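Local coordinates for lactate dehydrogenase, adjacent gene encodes predicted malate dehydrogenase (Cryptosporidium parvum, PDB 2FN7), which probably catalyses the NAD-dependent interconversion of (S)-lactate and pyruvate, at residues 28-33 / 57-62; 172-177 / 273-278. All coordinates share one frame; numbering follows the deposited sequence.

Contact 1 of 2, residues 28-33 / 57-62; sequences LADVVL and STSKVI
Asp30 and Lys60 lie alongside each other with their side chains pointing the same way, yet the bond between them uses the lysine backbone. Lys60 N donates to Asp30 OD1 over 2.8 Å, almost straight at the hydrogen (170°) but from above the carboxylate plane, 46° out of it. With CG beside its own backbone N (chi1 -77°), the aspartate reaches across the strand gap; the ammonium stays apart, Lys60 NZ being 4.9 Å from Asp30 OD2. Arg4 forms a salt bridge to the same OD1.

Further along, the backbones pair in parallel register. Val31 N bonds to Lys60 O (2.9 Å), Ile62 N to Val31 O (3.2 Å) and Leu33 N to Ile62 O (2.9 Å). Val31 and Val61 therefore share one sheet face, with Val31 CB 4.2 Å from Val61 CG2; helices 14-25 and 40-55 pack against this face. On the other, Val32 and Ile62 run side by side. Ile62 holds CG1 between its backbone N and carbonyl carbon, and the chain beyond brings CD1 to 4.2 Å from Val32 CG1.

The two parallel strands belong to a beta-alpha-beta unit of the Rossmann-type NAD-binding domain (strand 30-34, helix 40-55, strand 61-64), with 61-64 outermost in the sheet within this chain. Chemically, the aspartate extends the bonding beyond the paired strands, and Arg4 would probably offset its negative charge.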
loop_
_atom_site.group_PDB
_atom_site.type_symbol
_atom_site.label_atom_id
_atom_site.label_comp_id
_atom_site.label_asym_id
_atom_site.label_seq_id
_atom_site.Cartn_x
_atom_site.Cartn_y
_atom_site.Cartn_z
ATOM N N LEU A 28 1.550 -13.649 -3.702
ATOM C CA LEU A 28 2.700 -14.387 -3.154
ATOM C C LEU A 28 2.250 -15.468 -2.161
ATOM O O LEU A 28 2.881 -16.523 -2.081
ATOM C CB LEU A 28 3.631 -13.405 -2.395
ATOM C CG LEU A 28 4.856 -14.019 -1.629
ATOM C CD1 LEU A 28 5.808 -14.653 -2.646
ATOM C CD2 LEU A 28 5.614 -12.918 -0.822
ATOM N N ALA A 29 1.134 -15.213 -1.435
ATOM C CA ALA A 29 0.669 -16.164 -0.412
ATOM C C ALA A 29 -0.703 -15.725 0.116
ATOM O O ALA A 29 -1.229 -14.633 -0.245
ATOM C CB ALA A 29 1.623 -16.138 0.799
ATOM N N ASP A 30 -1.280 -16.603 0.932
ATOM C CA ASP A 30 -2.467 -16.169 1.625
ATOM C C ASP A 30 -1.914 -15.495 2.873
ATOM O O ASP A 30 -0.795 -15.772 3.360
ATOM C CB ASP A 30 -3.370 -17.322 2.018
ATOM C CG ASP A 30 -4.161 -17.864 0.857
ATOM O OD1 ASP A 30 -4.449 -17.185 -0.168
ATOM O OD2 ASP A 30 -4.558 -19.011 0.993
ATOM N N VAL A 31 -2.684 -14.554 3.380
ATOM C CA VAL A 31 -2.208 -13.807 4.501
ATOM C C VAL A 31 -3.125 -13.901 5.722
ATOM O O VAL A 31 -4.361 -13.838 5.570
ATOM C CB VAL A 31 -2.119 -12.299 4.129
ATOM C CG1 VAL A 31 -1.821 -11.500 5.415
ATOM C CG2 VAL A 31 -1.037 -12.071 3.029
ATOM N N VAL A 32 -2.536 -14.014 6.916
ATOM C CA VAL A 32 -3.317 -13.987 8.144
ATOM C C VAL A 32 -2.823 -12.775 8.929
ATOM O O VAL A 32 -1.697 -12.719 9.369
ATOM C CB VAL A 32 -3.146 -15.245 8.944
ATOM C CG1 VAL A 32 -3.719 -15.030 10.314
ATOM C CG2 VAL A 32 -3.839 -16.398 8.190
ATOM N N LEU A 33 -3.683 -11.783 9.042
ATOM C CA LEU A 33 -3.384 -10.522 9.705
ATOM C C LEU A 33 -3.951 -10.615 11.163
ATOM O O LEU A 33 -5.206 -10.646 11.401
ATOM C CB LEU A 33 -4.017 -9.474 8.847
ATOM C CG LEU A 33 -3.745 -8.000 8.679
ATOM C CD1 LEU A 33 -2.215 -7.641 8.566
ATOM C CD2 LEU A 33 -4.530 -7.591 7.384
ATOM N N SER A 57 -5.590 -10.989 -8.213
ATOM C CA SER A 57 -5.036 -12.028 -7.302
ATOM C C SER A 57 -6.150 -12.865 -6.633
ATOM O O SER A 57 -7.223 -12.343 -6.359
ATOM C CB SER A 57 -4.247 -11.356 -6.193
ATOM O OG SER A 57 -3.780 -12.286 -5.194
ATOM N N THR A 58 -5.880 -14.128 -6.352
ATOM C CA THR A 58 -6.838 -14.984 -5.714
ATOM C C THR A 58 -6.351 -15.206 -4.305
ATOM O O THR A 58 -6.878 -16.088 -3.653
ATOM C CB THR A 58 -7.015 -16.372 -6.370
ATOM O OG1 THR A 58 -5.730 -16.956 -6.517
ATOM C CG2 THR A 58 -7.646 -16.266 -7.741
ATOM N N SER A 59 -5.377 -14.416 -3.837
ATOM C CA SER A 59 -4.953 -14.578 -2.444
ATOM C C SER A 59 -6.111 -14.232 -1.519
ATOM O O SER A 59 -6.850 -13.272 -1.759
ATOM C CB SER A 59 -3.875 -13.579 -2.013
ATOM O OG SER A 59 -2.621 -13.886 -2.572
ATOM N N LYS A 60 -6.145 -14.948 -0.430
ATOM C CA LYS A 60 -7.077 -14.812 0.677
ATOM C C LYS A 60 -6.431 -14.035 1.785
ATOM O O LYS A 60 -5.294 -14.325 2.220
ATOM C CB LYS A 60 -7.409 -16.199 1.222
ATOM C CG LYS A 60 -8.768 -16.640 0.679
ATOM C CD LYS A 60 -8.911 -18.164 0.731
ATOM C CE LYS A 60 -9.655 -18.762 -0.526
ATOM N NZ LYS A 60 -9.067 -20.203 -0.594
ATOM N N VAL A 61 -7.155 -13.054 2.284
ATOM C CA VAL A 61 -6.594 -12.251 3.347
ATOM C C VAL A 61 -7.673 -12.179 4.431
ATOM O O VAL A 61 -8.761 -11.614 4.164
ATOM C CB VAL A 61 -6.262 -10.776 2.857
ATOM C CG1 VAL A 61 -5.768 -9.937 4.069
ATOM C CG2 VAL A 61 -5.184 -10.790 1.664
ATOM N N ILE A 62 -7.373 -12.712 5.627
ATOM C CA ILE A 62 -8.295 -12.623 6.730
ATOM C C ILE A 62 -7.645 -12.006 7.964
ATOM O O ILE A 62 -6.395 -12.050 8.110
ATOM C CB ILE A 62 -8.916 -13.990 7.101
ATOM C CG1 ILE A 62 -7.855 -14.882 7.687
ATOM C CG2 ILE A 62 -9.559 -14.691 5.849
ATOM C CD1 ILE A 62 -7.710 -14.576 9.097
#

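Contact 2 of 2, residues 172-177 / 273-278; sequences NVIGGH and GVPTII. With LAC (lactic acid), chain D; NAD (nicotinamide-adenine-dinucleotide), chain C.
Gly175 and Gly273 meet as a hydrogen-bonded antiparallel pair, a single bridge with CA atoms 4.4 Å apart. Its two backbone bonds are unequal. Gly175 N reaches Gly273 O at 2.6 Å, in the carbonyl plane and on a lone pair. The return bond, Gly273 N to Gly175 O at 2.8 Å, is more bent (131° at the hydrogen) and comes from above the carbonyl plane. Both residues being glycines, no side chain stands between the backbones.

Apolar contact is slight. The nearest approach is Ile174 CG2 to Pro275 CD, 4.2 Å, while the end of the isoleucine leads away.

Polar ligand contacts belong to His177, the predicted proton acceptor. Its NE2 donates to the lactate hydroxyl OHN at 2.7 Å, with that oxygen at the ring edge near its plane; the nicotinamide oxygen O7N of NAD lies 3.2 Å from NE2. Asp150 holds ND1, fixing the ring's rotation, while Arg90, Arg153 and Asn122 also bind the lactate.

Gly175, just past the end of strand 169-174, thus meets strand 270-279 two residues before His177, with Val173 packed on helix 147-162 and strand 253-261 flanking strand 270-279.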
loop_
_atom_site.group_PDB
_atom_site.type_symbol
_atom_site.label_atom_id
_atom_site.label_comp_id
_atom_site.label_asym_id
_atom_site.label_seq_id
_atom_site.Cartn_x
_atom_site.Cartn_y
_atom_site.Cartn_z
ATOM N N ASN A 172 25.786 -1.815 0.536
ATOM C CA ASN A 172 25.321 -2.477 1.732
ATOM C C ASN A 172 25.474 -1.640 2.988
ATOM O O ASN A 172 26.413 -0.808 3.087
ATOM C CB ASN A 172 26.109 -3.734 1.977
ATOM C CG ASN A 172 25.761 -4.811 1.032
ATOM O OD1 ASN A 172 26.630 -5.307 0.245
ATOM N ND2 ASN A 172 24.478 -5.236 1.081
ATOM N N VAL A 173 24.563 -1.859 3.940
ATOM C CA VAL A 173 24.617 -1.215 5.253
ATOM C C VAL A 173 24.694 -2.415 6.138
ATOM O O VAL A 173 23.931 -3.338 5.945
ATOM C CB VAL A 173 23.373 -0.367 5.589
ATOM C CG1 VAL A 173 23.459 0.116 7.058
ATOM C CG2 VAL A 173 23.376 0.911 4.767
ATOM N N ILE A 174 25.633 -2.448 7.082
ATOM C CA ILE A 174 25.775 -3.601 7.946
ATOM C C ILE A 174 25.787 -3.186 9.422
ATOM O O ILE A 174 25.779 -2.020 9.704
ATOM C CB ILE A 174 27.047 -4.281 7.592
ATOM C CG1 ILE A 174 28.201 -3.279 7.762
ATOM C CG2 ILE A 174 26.962 -4.844 6.167
ATOM C CD1 ILE A 174 29.489 -3.988 7.580
ATOM N N GLY A 175 25.839 -4.114 10.370
ATOM C CA GLY A 175 25.814 -3.684 11.786
ATOM C C GLY A 175 24.363 -3.607 12.319
ATOM O O GLY A 175 23.443 -4.003 11.611
ATOM N N GLY A 176 24.121 -3.131 13.541
ATOM C CA GLY A 176 22.757 -3.079 14.066
ATOM C C GLY A 176 22.010 -1.900 13.464
ATOM O O GLY A 176 22.615 -0.922 13.050
ATOM N N HIS A 177 20.687 -1.997 13.415
ATOM C CA HIS A 177 19.758 -0.992 12.876
ATOM C C HIS A 177 19.558 0.104 13.927
ATOM O O HIS A 177 18.662 0.023 14.745
ATOM C CB HIS A 177 18.432 -1.731 12.541
ATOM C CG HIS A 177 17.370 -0.885 11.881
ATOM N ND1 HIS A 177 17.583 -0.198 10.705
ATOM C CD2 HIS A 177 16.097 -0.585 12.270
ATOM C CE1 HIS A 177 16.500 0.511 10.404
ATOM N NE2 HIS A 177 15.583 0.297 11.339
ATOM N N GLY A 273 23.250 -6.824 11.518
ATOM C CA GLY A 273 23.105 -6.711 10.091
ATOM C C GLY A 273 24.357 -7.112 9.288
ATOM O O GLY A 273 25.403 -6.476 9.397
ATOM N N VAL A 274 24.183 -8.147 8.467
ATOM C CA VAL A 274 25.171 -8.702 7.583
ATOM C C VAL A 274 24.507 -9.152 6.237
ATOM O O VAL A 274 23.306 -9.396 6.185
ATOM C CB VAL A 274 25.795 -10.054 8.183
ATOM C CG1 VAL A 274 26.645 -9.800 9.383
ATOM C CG2 VAL A 274 24.676 -11.011 8.540
ATOM N N PRO A 275 25.318 -9.340 5.158
ATOM C CA PRO A 275 24.794 -9.802 3.854
ATOM C C PRO A 275 24.596 -11.336 4.035
ATOM O O PRO A 275 25.567 -12.074 4.352
ATOM C CB PRO A 275 25.953 -9.490 2.875
ATOM C CG PRO A 275 26.756 -8.378 3.593
ATOM C CD PRO A 275 26.726 -8.899 5.013
ATOM N N THR A 276 23.375 -11.828 3.827
ATOM C CA THR A 276 23.087 -13.263 4.005
ATOM C C THR A 276 22.601 -13.830 2.658
ATOM O O THR A 276 22.243 -13.070 1.746
ATOM C CB THR A 276 21.843 -13.492 4.947
ATOM O OG1 THR A 276 20.710 -12.800 4.360
ATOM C CG2 THR A 276 22.015 -12.824 6.353
ATOM N N ILE A 277 22.517 -15.161 2.565
ATOM C CA ILE A 277 21.899 -15.776 1.371
ATOM C C ILE A 277 20.624 -16.408 1.916
ATOM O O ILE A 277 20.702 -17.245 2.801
ATOM C CB ILE A 277 22.742 -16.873 0.739
ATOM C CG1 ILE A 277 24.020 -16.255 0.139
ATOM C CG2 ILE A 277 21.979 -17.511 -0.451
ATOM C CD1 ILE A 277 24.779 -17.229 -0.530
ATOM N N ILE A 278 19.455 -15.949 1.454
ATOM C CA ILE A 278 18.174 -16.530 1.889
ATOM C C ILE A 278 17.525 -17.436 0.892
ATOM O O ILE A 278 17.426 -17.115 -0.321
ATOM C CB ILE A 278 17.144 -15.498 2.286
ATOM C CG1 ILE A 278 17.634 -14.841 3.593
ATOM C CG2 ILE A 278 15.737 -16.250 2.503
ATOM C CD1 ILE A 278 17.149 -13.450 3.883
HETATM C C LAC D . 13.418 3.053 10.461
HETATM C CA LAC D . 12.642 2.638 11.619
HETATM C CB LAC D . 12.268 3.742 12.748
HETATM O O LAC D . 12.561 3.902 9.889
HETATM O OHN LAC D . 13.421 1.617 12.252
HETATM O OXT LAC D . 14.568 2.848 10.238
HETATM P PA NAD C . 1.811 0.514 14.632
HETATM O O1A NAD C . 1.183 1.149 13.552
HETATM O O2A NAD C . 1.714 1.139 15.917
HETATM O O5B NAD C . 1.463 -0.941 14.785
HETATM C C5B NAD C . 1.860 -1.862 15.827
HETATM C C4B NAD C . 0.617 -2.837 15.897
HETATM O O4B NAD C . 0.955 -3.707 16.922
HETATM C C3B NAD C . -0.778 -2.188 16.402
HETATM O O3B NAD C . -1.823 -2.362 15.468
HETATM C C2B NAD C . -1.020 -2.904 17.670
HETATM O O2B NAD C . -2.342 -3.160 18.119
HETATM C C1B NAD C . -0.323 -4.158 17.468
HETATM N N9A NAD C . -0.022 -4.875 18.656
HETATM C C8A NAD C . 0.294 -4.557 19.922
HETATM N N7A NAD C . 0.541 -5.239 20.906
HETATM C C5A NAD C . 0.384 -6.390 20.250
HETATM C C6A NAD C . 0.507 -7.724 20.717
HETATM N N6A NAD C . 0.807 -8.005 21.988
HETATM N N1A NAD C . 0.308 -8.736 19.796
HETATM C C2A NAD C . -0.024 -8.406 18.500
HETATM N N3A NAD C . -0.179 -7.218 17.996
HETATM C C4A NAD C . 0.048 -6.238 18.904
HETATM O O3 NAD C . 3.457 0.320 14.328
HETATM P PN NAD C . 4.175 0.277 12.886
HETATM O O1N NAD C . 4.271 1.581 12.342
HETATM O O2N NAD C . 3.548 -0.774 12.044
HETATM O O5D NAD C . 5.636 -0.256 13.408
HETATM C C5D NAD C . 5.709 -1.553 13.917
HETATM C C4D NAD C . 7.084 -1.768 14.575
HETATM O O4D NAD C . 8.103 -1.812 13.498
HETATM C C3D NAD C . 7.591 -0.653 15.538
HETATM O O3D NAD C . 8.329 -1.329 16.534
HETATM C C2D NAD C . 8.507 0.210 14.632
HETATM O O2D NAD C . 9.506 0.951 15.408
HETATM C C1D NAD C . 9.135 -0.826 13.794
HETATM N N1N NAD C . 9.730 -0.400 12.550
HETATM C C2N NAD C . 10.861 -1.219 12.268
HETATM C C3N NAD C . 11.633 -0.974 11.136
HETATM C C7N NAD C . 12.875 -1.811 10.705
HETATM O O7N NAD C . 13.481 -1.449 9.698
HETATM N N7N NAD C . 13.063 -3.006 11.342
HETATM C C4N NAD C . 11.331 0.088 10.220
HETATM C C5N NAD C . 10.121 0.903 10.564
HETATM C C6N NAD C . 9.295 0.720 11.691
#

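Overall arrangement
From the N terminus, the chain reaches contact 1 first: 28-33 and 57-62 close a short loop of 23 residues, most of it helix 40-55, within the NAD-binding domain. Contact 2 opens only later and closes a much wider loop of 95 residues in the C-terminal domain. The two are in series, neither nested nor crossing. The centres of contacts 1 and 2 lie 29 Å apart, on opposite sides of the chain's middle. Contact 1 joins an outermost strand, 61-64, of the parallel sheet within this chain to its neighbour; contact 2 joins, by a single bridge, the residue after strand 169-174 of one antiparallel sheet to strand 270-279 of another. Bound NAD spans the region between them, its nicotinamide end beside contact 2.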